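Local coordinates for protein serine acetyltransferase (Entamoeba histolytica, PDB 3Q1X) that probably transfers an acetyl group to the hydroxyl of L-serine, the step that makes O-acetylserine for cysteine biosynthesis, at residues L68-Y71 and I72-S75; K100-L103 and K104-I108; Y150-E153 and M154-V158. One frame throughout, in Å; residues are numbered along the deposited sequence.

Contact 1: residues L68-Y71 and I72-S75; sequences LVDY and IKDS
Lys73 reaches back along one turn of helix 59-79 to Asp70. Its CB sits over the preceding turn, 3.2 Å from Val69 O, the same carbonyl that accepts the backbone N of Lys73 at 2.9 Å. CG leaves on the side of the carbonyl carbon, and the chain stays extended to CD. It then bends at chi3 (71°) and again at chi4, and this double bend swings the amine round to the aspartate. The two side chains run side by side, pointing the same way, and Lys73 NZ ends 3.3 Å from Asp70 OD1, a weak hydrogen bond within a salt bridge.

Leu68 and Ile72, four residues apart, meet through carbon on the buried side. Ile72 CD1 lies 3.9 Å from Leu68 CG and just as far from CD1 of that leucine. These aliphatic branches turn to helices 36-45 and 82-113, where Leu68 meets Leu41 and Ile72 meets Val89. Further round, a water donates to Tyr71 O at 2.9 Å. The same water lies over the centre of one face of the Tyr71 ring, 3.7 Å above its plane.

The chemistry is that of an amphipathic helix: the weak ion pair on the partly exposed flank probably contributes little to holding the helix in place beside the buried aliphatic packing.

Contact 2: residues K100-L103 and K104-I108; sequences KRTL and KTDLI
Thr102 and Thr105 meet through a hydroxyl and a carbonyl: Thr105 OG1 donates to Thr102 O at 2.6 Å, in the carbonyl plane and on a lone pair. Thr105 chi1 of 72° sets its OG1 between the backbone N and the carbonyl carbon and turns it back onto the previous turn. Thr102 O is gripped twice, since Asp106 N also donates to it, at 3.0 Å and likewise in the carbonyl plane. Thr105 OG1 has a further hydrogen bond with His175 N, between strands 171-172 and 177-178, so the hydroxyl joins helix 82-113 to the first coil of the beta-helix.

The regular backbone bonds run through the same turns. Lys104 N to Lys100 O and Leu107 N to Leu103 O are both 3.1 Å, whereas Thr105 N to Arg101 O is weak at 3.3 Å.

Charged groups find their partners elsewhere. The two lysine chains meet through carbon, with Lys100 CE 4.2 Å from Lys104 CG, while their amines stay 5.7 Å apart (NZ to NZ). Asp19 makes a salt bridge with each amine, and Glu20 makes another with Lys104, which probably offsets the like charges. Asp106 OD2 pairs with Arg137 and OD1 accepts from Phe176 N, next to His175, so both oxygens of this buried carboxylate are satisfied.

Leu103 CD2 lies against that carboxylate, 3.6 Å from Asp106 OD2. The apolar packing is with helix 128-144, where Leu103 and Leu107 both turn to Phe130. A serine or threonine hydroxyl bonded to a carbonyl three residues back is common in alpha-helices, here in the long helix 82-113 of the alpha-helical region that accompanies the left-handed beta-helix in this enzyme.

Contact 3: residues Y150-E153 and M154-V158; sequences YCRE and MMESV
Tyr150 and Met154 are joined first by their backbones, one turn apart at the start of helix 150-162. Met154 N donates to Tyr150 O at 2.8 Å, almost straight (N-H...O 168°). The next bond, Met155 N to Cys151 O, stretches to 3.3 Å, with the donor above the carbonyl plane instead of on a lone pair. Glu156 N to Arg152 O returns to 2.9 Å. Glu147, just ahead of the helix, accepts from the backbone N atoms of Tyr150 and Cys151 through its two carboxylate oxygens.

Among the side chains, Arg152 grips Glu156 side-on. Arg152 NE donates to Glu156 OE2 at 2.9 Å, and Arg152 NH2 reaches the same oxygen at 3.3 Å; that oxygen lies in the guanidinium plane. NE takes the anti lone pair, the one away from OE1, while NH2 comes in from well outside the carboxylate plane; the two planes are 47° apart. The salt bridge probably limits rotation of the guanidinium; the Arg152 side chain lies about 6 Å from a bound serine. Elsewhere Met154 CE approaches the Tyr150 ring obliquely, 3.5 Å from Tyr150 CE2. The methionine runs out extended and bends only at its last torsion (chi3 -36°), which brings CE to the ring.

Tyr150 rests on helix 59-79 and its OH bonds to Glu37, while Met154 packs on Val135 and Leu142 of helix 128-144. Glu153 OE2 forms a salt bridge with Arg125 of the second subunit. Cys151 and Met155 lie on Pro168, in the loop between the first strands of the beta-helix, 165-166 and 171-172.

The three contacts follow one another along the chain, on helices 59-79, 82-113 and 150-162, all ahead of the short parallel strands of the left-handed beta-helix. Contacts 1 and 3 are neighbours, their centres 13 Å apart, and they touch where Tyr150 packs on Tyr71, Ile72 and Ser75. Contact 2 stands apart, with its centre 24 Å from that of contact 1 and 21 Å from that of contact 3, and on the opposite side of the chain's centre from contact 3. All three lie in the helical part of the chain; contacts 1 and 3 border the second subunit, while no other chain of the assembly touches contact 2.

Contact 1: residues L68-Y71 and I72-S75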
loop_
_atom_site.group_PDB
_atom_site.type_symbol
_atom_site.label_atom_id
_atom_site.label_comp_id
_atom_site.label_asym_id
_atom_site.label_seq_id
_atom_site.Cartn_x
_atom_site.Cartn_y
_atom_site.Cartn_z
ATOM N N LEU A 68 -3.424 -2.828 -25.464
ATOM C CA LEU A 68 -3.515 -1.644 -24.600
ATOM C C LEU A 68 -4.496 -0.598 -25.128
ATOM O O LEU A 68 -5.335 -0.097 -24.378
ATOM C CB LEU A 68 -2.142 -1.000 -24.389
ATOM C CG LEU A 68 -2.099 0.173 -23.394
ATOM C CD1 LEU A 68 -2.451 -0.248 -21.964
ATOM C CD2 LEU A 68 -0.764 0.866 -23.440
ATOM N N VAL A 69 -4.373 -0.264 -26.413
ATOM C CA VAL A 69 -5.261 0.699 -27.056
ATOM C C VAL A 69 -6.724 0.259 -26.947
ATOM O O VAL A 69 -7.594 1.052 -26.592
ATOM C CB VAL A 69 -4.846 0.944 -28.543
ATOM C CG1 VAL A 69 -6.032 1.404 -29.389
ATOM C CG2 VAL A 69 -3.713 1.951 -28.606
ATOM N N ASP A 70 -6.989 -1.010 -27.236
ATOM C CA ASP A 70 -8.361 -1.511 -27.170
ATOM C C ASP A 70 -8.922 -1.420 -25.750
ATOM O O ASP A 70 -10.085 -1.056 -25.566
ATOM C CB ASP A 70 -8.456 -2.934 -27.723
ATOM C CG ASP A 70 -8.341 -2.987 -29.247
ATOM O OD1 ASP A 70 -8.618 -1.975 -29.931
ATOM O OD2 ASP A 70 -7.984 -4.063 -29.771
ATOM N N TYR A 71 -8.078 -1.709 -24.756
ATOM C CA TYR A 71 -8.484 -1.683 -23.349
ATOM C C TYR A 71 -8.795 -0.262 -22.869
ATOM O O TYR A 71 -9.849 -0.029 -22.258
ATOM C CB TYR A 71 -7.418 -2.344 -22.466
ATOM C CG TYR A 71 -7.778 -2.426 -20.994
ATOM C CD1 TYR A 71 -8.360 -3.575 -20.457
ATOM C CD2 TYR A 71 -7.524 -1.356 -20.137
ATOM C CE1 TYR A 71 -8.688 -3.652 -19.093
ATOM C CE2 TYR A 71 -7.850 -1.419 -18.781
ATOM C CZ TYR A 71 -8.431 -2.566 -18.267
ATOM O OH TYR A 71 -8.748 -2.620 -16.924
ATOM N N ILE A 72 -7.898 0.685 -23.168
ATOM C CA ILE A 72 -8.077 2.084 -22.758
ATOM C C ILE A 72 -9.270 2.705 -23.485
ATOM O O ILE A 72 -10.076 3.420 -22.880
ATOM C CB ILE A 72 -6.791 2.952 -22.991
ATOM C CG1 ILE A 72 -5.647 2.488 -22.081
ATOM C CG2 ILE A 72 -7.079 4.451 -22.775
ATOM C CD1 ILE A 72 -4.306 3.211 -22.307
ATOM N N LYS A 73 -9.375 2.440 -24.787
ATOM C CA LYS A 73 -10.521 2.916 -25.555
ATOM C C LYS A 73 -11.824 2.442 -24.917
ATOM O O LYS A 73 -12.742 3.237 -24.709
ATOM C CB LYS A 73 -10.452 2.467 -27.013
ATOM C CG LYS A 73 -11.448 3.191 -27.924
ATOM C CD LYS A 73 -11.367 2.659 -29.351
ATOM C CE LYS A 73 -11.949 1.252 -29.444
ATOM N NZ LYS A 73 -11.033 0.331 -30.180
ATOM N N ASP A 74 -11.891 1.154 -24.583
ATOM C CA ASP A 74 -13.100 0.584 -23.965
ATOM C C ASP A 74 -13.466 1.255 -22.642
ATOM O O ASP A 74 -14.630 1.603 -22.414
ATOM C CB ASP A 74 -12.974 -0.939 -23.823
ATOM C CG ASP A 74 -13.165 -1.667 -25.156
ATOM O OD1 ASP A 74 -13.534 -1.008 -26.150
ATOM O OD2 ASP A 74 -12.949 -2.897 -25.216
ATOM N N SER A 75 -12.459 1.481 -21.802
ATOM C CA SER A 75 -12.649 2.132 -20.511
ATOM C C SER A 75 -12.993 3.620 -20.635
ATOM O O SER A 75 -13.873 4.116 -19.932
ATOM C CB SER A 75 -11.404 1.942 -19.649
ATOM O OG SER A 75 -11.198 0.566 -19.368
HETATM O O HOH W 1 -11.576 -1.565 -20.486
#

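Contact 2: residues K100-L103 and K104-I108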
loop_
_atom_site.group_PDB
_atom_site.type_symbol
_atom_site.label_atom_id
_atom_site.label_comp_id
_atom_site.label_asym_id
_atom_site.label_seq_id
_atom_site.Cartn_x
_atom_site.Cartn_y
_atom_site.Cartn_z
ATOM N N LYS A 100 8.430 7.577 -24.040
ATOM C CA LYS A 100 9.535 6.610 -24.009
ATOM C C LYS A 100 10.871 7.310 -23.713
ATOM O O LYS A 100 11.633 6.871 -22.853
ATOM C CB LYS A 100 9.615 5.832 -25.332
ATOM C CG LYS A 100 10.871 4.968 -25.496
ATOM C CD LYS A 100 10.898 3.809 -24.497
ATOM C CE LYS A 100 12.280 3.174 -24.430
ATOM N NZ LYS A 100 12.856 2.924 -25.779
ATOM N N ARG A 101 11.136 8.406 -24.427
ATOM C CA ARG A 101 12.339 9.214 -24.190
ATOM C C ARG A 101 12.378 9.747 -22.752
ATOM O O ARG A 101 13.408 9.665 -22.076
ATOM C CB ARG A 101 12.427 10.352 -25.216
ATOM C CG ARG A 101 12.696 9.848 -26.633
ATOM C CD ARG A 101 12.886 10.961 -27.668
ATOM N NE ARG A 101 11.637 11.614 -28.064
ATOM C CZ ARG A 101 10.933 11.333 -29.164
ATOM N NH1 ARG A 101 11.336 10.405 -30.025
ATOM N NH2 ARG A 101 9.814 11.997 -29.408
ATOM N N THR A 102 11.240 10.238 -22.265
ATOM C CA THR A 102 11.192 10.777 -20.913
ATOM C C THR A 102 11.423 9.680 -19.875
ATOM O O THR A 102 12.117 9.900 -18.877
ATOM C CB THR A 102 9.856 11.476 -20.623
ATOM O OG1 THR A 102 9.638 12.495 -21.597
ATOM C CG2 THR A 102 9.875 12.106 -19.238
ATOM N N LEU A 103 10.836 8.507 -20.110
ATOM C CA LEU A 103 10.974 7.392 -19.167
ATOM C C LEU A 103 12.432 6.944 -19.054
ATOM O O LEU A 103 12.878 6.532 -17.980
ATOM C CB LEU A 103 10.068 6.221 -19.556
ATOM C CG LEU A 103 8.581 6.382 -19.215
ATOM C CD1 LEU A 103 7.801 5.210 -19.784
ATOM C CD2 LEU A 103 8.340 6.493 -17.709
ATOM N N LYS A 104 13.177 7.045 -20.155
ATOM C CA LYS A 104 14.612 6.763 -20.108
ATOM C C LYS A 104 15.316 7.712 -19.142
ATOM O O LYS A 104 16.150 7.269 -18.343
ATOM C CB LYS A 104 15.240 6.836 -21.505
ATOM C CG LYS A 104 14.951 5.609 -22.350
ATOM C CD LYS A 104 15.531 5.759 -23.748
ATOM C CE LYS A 104 17.032 5.519 -23.757
ATOM N NZ LYS A 104 17.645 5.873 -25.077
ATOM N N THR A 105 14.985 9.002 -19.217
ATOM C CA THR A 105 15.585 9.998 -18.311
ATOM C C THR A 105 15.202 9.744 -16.848
ATOM O O THR A 105 16.037 9.899 -15.946
ATOM C CB THR A 105 15.244 11.467 -18.689
ATOM O OG1 THR A 105 13.874 11.760 -18.382
ATOM C CG2 THR A 105 15.529 11.761 -20.170
ATOM N N ASP A 106 13.951 9.353 -16.606
ATOM C CA ASP A 106 13.522 8.963 -15.256
ATOM C C ASP A 106 14.371 7.812 -14.698
ATOM O O ASP A 106 14.719 7.790 -13.509
ATOM C CB ASP A 106 12.037 8.578 -15.243
ATOM C CG ASP A 106 11.136 9.692 -15.758
ATOM O OD1 ASP A 106 11.420 10.886 -15.508
ATOM O OD2 ASP A 106 10.135 9.377 -16.424
ATOM N N LEU A 107 14.700 6.849 -15.554
ATOM C CA LEU A 107 15.557 5.733 -15.147
ATOM C C LEU A 107 16.962 6.191 -14.796
ATOM O O LEU A 107 17.506 5.801 -13.762
ATOM C CB LEU A 107 15.607 4.661 -16.229
ATOM C CG LEU A 107 14.365 3.812 -16.424
ATOM C CD1 LEU A 107 14.489 3.082 -17.729
ATOM C CD2 LEU A 107 14.166 2.810 -15.274
ATOM N N ILE A 108 17.535 7.029 -15.651
ATOM C CA ILE A 108 18.833 7.658 -15.386
ATOM C C ILE A 108 18.837 8.352 -14.024
ATOM O O ILE A 108 19.762 8.160 -13.224
ATOM C CB ILE A 108 19.201 8.655 -16.505
ATOM C CG1 ILE A 108 19.415 7.886 -17.814
ATOM C CG2 ILE A 108 20.455 9.448 -16.129
ATOM C CD1 ILE A 108 19.404 8.738 -19.068
#

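Contact 3: residues Y150-E153 and M154-V158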
loop_
_atom_site.group_PDB
_atom_site.type_symbol
_atom_site.label_atom_id
_atom_site.label_comp_id
_atom_site.label_asym_id
_atom_site.label_seq_id
_atom_site.Cartn_x
_atom_site.Cartn_y
_atom_site.Cartn_z
ATOM N N TYR A 150 -11.597 7.906 -16.123
ATOM C CA TYR A 150 -10.766 6.716 -16.275
ATOM C C TYR A 150 -9.290 6.973 -15.927
ATOM O O TYR A 150 -8.644 6.110 -15.320
ATOM C CB TYR A 150 -10.952 6.039 -17.652
ATOM C CG TYR A 150 -9.905 4.982 -17.923
ATOM C CD1 TYR A 150 -9.823 3.820 -17.143
ATOM C CD2 TYR A 150 -8.978 5.158 -18.938
ATOM C CE1 TYR A 150 -8.827 2.864 -17.382
ATOM C CE2 TYR A 150 -8.003 4.216 -19.192
ATOM C CZ TYR A 150 -7.924 3.076 -18.418
ATOM O OH TYR A 150 -6.932 2.158 -18.690
ATOM N N CYS A 151 -8.766 8.156 -16.275
ATOM C CA CYS A 151 -7.370 8.500 -15.922
ATOM C C CYS A 151 -7.151 8.489 -14.405
ATOM O O CYS A 151 -6.081 8.104 -13.938
ATOM C CB CYS A 151 -6.914 9.834 -16.550
ATOM S SG CYS A 151 -7.802 11.336 -15.990
ATOM N N ARG A 152 -8.174 8.875 -13.640
ATOM C CA ARG A 152 -8.104 8.733 -12.190
ATOM C C ARG A 152 -8.151 7.267 -11.743
ATOM O O ARG A 152 -7.402 6.876 -10.844
ATOM C CB ARG A 152 -9.193 9.549 -11.485
ATOM C CG ARG A 152 -9.194 9.361 -9.966
ATOM C CD ARG A 152 -7.942 9.929 -9.279
ATOM N NE ARG A 152 -8.004 9.777 -7.820
ATOM C CZ ARG A 152 -8.595 10.630 -6.983
ATOM N NH1 ARG A 152 -9.188 11.734 -7.433
ATOM N NH2 ARG A 152 -8.596 10.378 -5.683
ATOM N N GLU A 153 -9.010 6.459 -12.378
ATOM C CA GLU A 153 -9.122 5.033 -12.054
ATOM C C GLU A 153 -7.797 4.312 -12.291
ATOM O O GLU A 153 -7.353 3.508 -11.472
ATOM C CB GLU A 153 -10.219 4.364 -12.886
ATOM C CG GLU A 153 -10.492 2.914 -12.502
ATOM C CD GLU A 153 -11.804 2.403 -13.072
ATOM O OE1 GLU A 153 -12.032 2.556 -14.292
ATOM O OE2 GLU A 153 -12.607 1.858 -12.298
ATOM N N MET A 154 -7.175 4.622 -13.424
ATOM C CA MET A 154 -5.864 4.074 -13.758
ATOM C C MET A 154 -4.843 4.382 -12.666
ATOM O O MET A 154 -4.112 3.495 -12.215
ATOM C CB MET A 154 -5.391 4.648 -15.091
ATOM C CG MET A 154 -4.209 3.917 -15.698
ATOM S SD MET A 154 -3.517 4.753 -17.147
ATOM C CE MET A 154 -4.997 5.379 -17.881
ATOM N N MET A 155 -4.807 5.635 -12.219
ATOM C CA MET A 155 -3.866 6.013 -11.161
ATOM C C MET A 155 -4.215 5.428 -9.784
ATOM O O MET A 155 -3.328 5.242 -8.941
ATOM C CB MET A 155 -3.711 7.530 -11.073
ATOM C CG MET A 155 -3.072 8.163 -12.290
ATOM S SD MET A 155 -1.620 7.311 -12.895
ATOM C CE MET A 155 -0.455 7.620 -11.562
ATOM N N GLU A 156 -5.487 5.104 -9.561
ATOM C CA GLU A 156 -5.866 4.374 -8.347
ATOM C C GLU A 156 -5.367 2.915 -8.346
ATOM O O GLU A 156 -5.111 2.332 -7.276
ATOM C CB GLU A 156 -7.375 4.446 -8.100
ATOM C CG GLU A 156 -7.867 5.813 -7.595
ATOM C CD GLU A 156 -7.130 6.332 -6.375
ATOM O OE1 GLU A 156 -6.676 5.529 -5.531
ATOM O OE2 GLU A 156 -7.018 7.566 -6.260
ATOM N N SER A 157 -5.208 2.332 -9.535
ATOM C CA SER A 157 -4.496 1.053 -9.659
ATOM C C SER A 157 -3.036 1.188 -9.212
ATOM O O SER A 157 -2.532 0.375 -8.438
ATOM C CB SER A 157 -4.572 0.498 -11.079
ATOM O OG SER A 157 -5.885 0.089 -11.403
ATOM N N VAL A 158 -2.369 2.234 -9.698
ATOM C CA VAL A 158 -1.019 2.580 -9.245
ATOM C C VAL A 158 -0.992 2.805 -7.721
ATOM O O VAL A 158 -0.137 2.253 -7.019
ATOM C CB VAL A 158 -0.497 3.828 -9.985
ATOM C CG1 VAL A 158 0.763 4.345 -9.326
ATOM C CG2 VAL A 158 -0.274 3.533 -11.478
#